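Local coordinates for protein phosphoribosylaminoimidazole-succinocarboxamide synthase (Ehrlichia chaffeensis str. Arkansas, PDB 3KRE) that catalyses the ATP-dependent joining of L-aspartate to 5-amino-1-(5-phosphoribosyl)imidazole-4-carboxylate, giving the succinocarboxamide intermediate of de novo purine biosynthesis, at residues Glu185-Lys193 / Arg251-Ala259. Sequence-based numbering, arbitrary orientation.
Sequences ELFFNVGIK and REVAHKLNA. With EDO (1,2-ethanediol), chain H.
Leu-186 and Phe-187, in the last turn of helix 166-189, meet Val-253 and Leu-257 of helix 246-257, the axes of the two short segments running nearly perpendicular, at 92° and 10.7 Å at closest approach. Beyond the first helix the backbones draw together, the CA atoms of Val-190 and Lys-256 lying 5.8 Å apart. Leu-257 works with both branches: its CD2 presses on Leu-186 CD1 at a tight 3.5 Å, the two leucines standing nearly square to each other, while its CD1 lies 3.8 Å from Phe-187 CE1. Val-253 CG1 comes in at the edge of the same ring, near its plane, 4.0 Å from CE1. Leu-78 of helix 67-84 and Leu-225 of strand 223-227 also touch the Phe-187 side chain, setting this cluster among helix, sheet and C-terminal helix.

Polar chemistry takes over where the first helix stops. Gly-191, with positive phi, closes it in a Schellman motif, and Phe-187 O accepts from both Val-190 N and Ile-192 N. The side chains of Val-190 and Lys-256 run alongside each other, pointing opposite ways, CB to CB at 4.1 Å. Bends in the outer chain of Lys-256, at chi3 and chi4, carry its ammonium group to the acceptor, NZ donating to Val-190 O at 2.7 Å with the nitrogen tilted 18° from the carbonyl plane. The methylenes of Lys-256 pack too, its CD resting 4.0 Å from the Ile-192 CD1 methyl. Asp-227 supplies a weak, long ion pair to the same lysine's NZ.

One lysine thus serves two chemistries, its aliphatic shaft extending the apolar contact and its charged end bonding to the turn that leads into strand 192-204; the nearby carboxylate probably helps stabilise that charge.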
# COMPACT_ATOMS: atom_id res chain seq x y z
N GLU A 185 -1.16 1.62 15.30
CA GLU A 185 -0.59 2.15 16.52
C GLU A 185 0.37 3.30 16.21
O GLU A 185 0.34 4.37 16.84
CB GLU A 185 0.10 1.05 17.32
CG GLU A 185 0.81 1.57 18.56
CD GLU A 185 1.23 0.49 19.55
OE1 GLU A 185 0.44 -0.45 19.81
OE2 GLU A 185 2.35 0.61 20.10
N LEU A 186 1.20 3.11 15.21
CA LEU A 186 2.20 4.13 14.95
C LEU A 186 1.53 5.41 14.41
O LEU A 186 1.91 6.51 14.82
CB LEU A 186 3.33 3.57 14.11
CG LEU A 186 3.26 3.43 12.65
CD1 LEU A 186 3.54 4.81 12.06
CD2 LEU A 186 4.31 2.34 12.22
N PHE A 187 0.48 5.26 13.61
CA PHE A 187 -0.27 6.41 13.14
C PHE A 187 -1.05 7.07 14.27
O PHE A 187 -1.06 8.29 14.40
CB PHE A 187 -1.20 6.04 11.98
CG PHE A 187 -0.51 5.99 10.64
CD1 PHE A 187 0.13 7.10 10.12
CD2 PHE A 187 -0.52 4.83 9.89
CE1 PHE A 187 0.74 7.06 8.86
CE2 PHE A 187 0.07 4.81 8.64
CZ PHE A 187 0.71 5.90 8.15
N PHE A 188 -1.66 6.27 15.14
CA PHE A 188 -2.42 6.82 16.26
C PHE A 188 -1.54 7.71 17.13
O PHE A 188 -1.96 8.76 17.59
CB PHE A 188 -3.01 5.70 17.10
CG PHE A 188 -3.74 6.19 18.31
CD1 PHE A 188 -5.08 6.54 18.22
CD2 PHE A 188 -3.09 6.35 19.52
CE1 PHE A 188 -5.77 7.01 19.33
CE2 PHE A 188 -3.76 6.84 20.63
CZ PHE A 188 -5.10 7.15 20.53
N ASN A 189 -0.31 7.27 17.34
CA ASN A 189 0.65 7.96 18.19
C ASN A 189 1.12 9.29 17.61
O ASN A 189 1.61 10.12 18.34
CB ASN A 189 1.81 7.01 18.57
CG ASN A 189 1.36 5.92 19.55
OD1 ASN A 189 0.40 6.11 20.27
ND2 ASN A 189 2.05 4.78 19.56
N VAL A 190 0.88 9.52 16.33
CA VAL A 190 1.13 10.84 15.74
C VAL A 190 -0.18 11.48 15.28
O VAL A 190 -0.18 12.41 14.49
CB VAL A 190 2.20 10.77 14.63
CG1 VAL A 190 3.49 10.26 15.21
CG2 VAL A 190 1.68 9.90 13.44
N GLY A 191 -1.29 11.01 15.82
CA GLY A 191 -2.58 11.69 15.67
C GLY A 191 -3.33 11.46 14.36
O GLY A 191 -4.11 12.32 13.92
N ILE A 192 -3.12 10.27 13.78
CA ILE A 192 -3.69 9.87 12.51
C ILE A 192 -4.40 8.53 12.68
O ILE A 192 -3.86 7.61 13.32
CB ILE A 192 -2.58 9.69 11.45
CG1 ILE A 192 -1.94 11.06 11.13
CG2 ILE A 192 -3.16 9.00 10.20
CD1 ILE A 192 -0.70 11.08 10.12
N LYS A 193 -5.60 8.43 12.11
CA LYS A 193 -6.37 7.19 12.11
C LYS A 193 -6.13 6.46 10.81
O LYS A 193 -6.35 7.03 9.74
CB LYS A 193 -7.87 7.48 12.24
CG LYS A 193 -8.78 6.27 12.25
CD LYS A 193 -8.38 5.23 13.33
CE LYS A 193 -9.29 4.00 13.30
NZ LYS A 193 -8.92 2.97 14.35
N ARG A 251 2.39 15.65 2.75
CA ARG A 251 3.47 16.25 3.54
C ARG A 251 3.17 16.24 5.03
O ARG A 251 4.06 16.00 5.85
CB ARG A 251 3.78 17.68 3.10
CG ARG A 251 5.18 18.11 3.49
CD ARG A 251 5.47 19.54 3.06
NE ARG A 251 5.60 19.63 1.60
CZ ARG A 251 4.80 20.31 0.78
NH1 ARG A 251 3.77 21.01 1.24
NH2 ARG A 251 5.05 20.30 -0.51
N GLU A 252 1.92 16.47 5.40
CA GLU A 252 1.55 16.31 6.81
C GLU A 252 1.84 14.90 7.34
O GLU A 252 2.37 14.74 8.46
CB GLU A 252 0.07 16.69 7.00
CG GLU A 252 -0.49 16.52 8.42
CD GLU A 252 -1.86 17.21 8.66
OE1 GLU A 252 -2.23 18.14 7.89
OE2 GLU A 252 -2.53 16.86 9.65
N VAL A 253 1.51 13.88 6.55
CA VAL A 253 1.78 12.51 6.97
C VAL A 253 3.31 12.36 7.14
O VAL A 253 3.80 11.84 8.17
CB VAL A 253 1.26 11.47 5.96
CG1 VAL A 253 1.71 10.01 6.36
CG2 VAL A 253 -0.27 11.58 5.84
N ALA A 254 4.07 12.82 6.15
CA ALA A 254 5.53 12.72 6.25
C ALA A 254 6.11 13.45 7.46
O ALA A 254 7.01 12.94 8.15
CB ALA A 254 6.20 13.21 4.99
N HIS A 255 5.60 14.64 7.71
CA HIS A 255 6.08 15.40 8.84
C HIS A 255 5.79 14.75 10.15
O HIS A 255 6.66 14.69 11.02
CB HIS A 255 5.51 16.80 8.84
CG HIS A 255 6.07 17.67 7.77
ND1 HIS A 255 5.49 18.86 7.40
CD2 HIS A 255 7.17 17.52 7.00
CE1 HIS A 255 6.20 19.41 6.43
NE2 HIS A 255 7.24 18.62 6.18
N LYS A 256 4.55 14.32 10.34
CA LYS A 256 4.13 13.66 11.59
C LYS A 256 4.86 12.35 11.83
O LYS A 256 5.18 12.02 12.98
CB LYS A 256 2.63 13.42 11.57
CG LYS A 256 1.88 14.72 11.76
CD LYS A 256 0.40 14.47 11.88
CE LYS A 256 -0.20 15.45 12.88
NZ LYS A 256 -1.21 14.75 13.64
N LEU A 257 5.18 11.62 10.76
CA LEU A 257 5.99 10.43 10.87
C LEU A 257 7.50 10.68 11.09
O LEU A 257 8.22 9.75 11.51
CB LEU A 257 5.80 9.55 9.63
CG LEU A 257 4.44 8.86 9.51
CD1 LEU A 257 4.40 8.05 8.21
CD2 LEU A 257 4.18 7.91 10.66
N ASN A 258 7.95 11.90 10.81
CA ASN A 258 9.39 12.21 10.75
C ASN A 258 10.09 11.33 9.72
O ASN A 258 11.18 10.82 9.96
CB ASN A 258 10.05 12.06 12.12
CG ASN A 258 11.37 12.78 12.23
OD1 ASN A 258 11.67 13.70 11.45
ND2 ASN A 258 12.19 12.39 13.23
N ALA A 259 9.45 11.19 8.55
CA ALA A 259 9.91 10.27 7.52
C ALA A 259 10.94 10.85 6.57
O ALA A 259 11.53 10.10 5.80
CB ALA A 259 8.73 9.72 6.71
C1 EDO H . -3.99 18.20 5.10
O1 EDO H . -4.41 18.92 6.26
C2 EDO H . -4.26 18.92 3.78
O2 EDO H . -3.90 20.30 3.90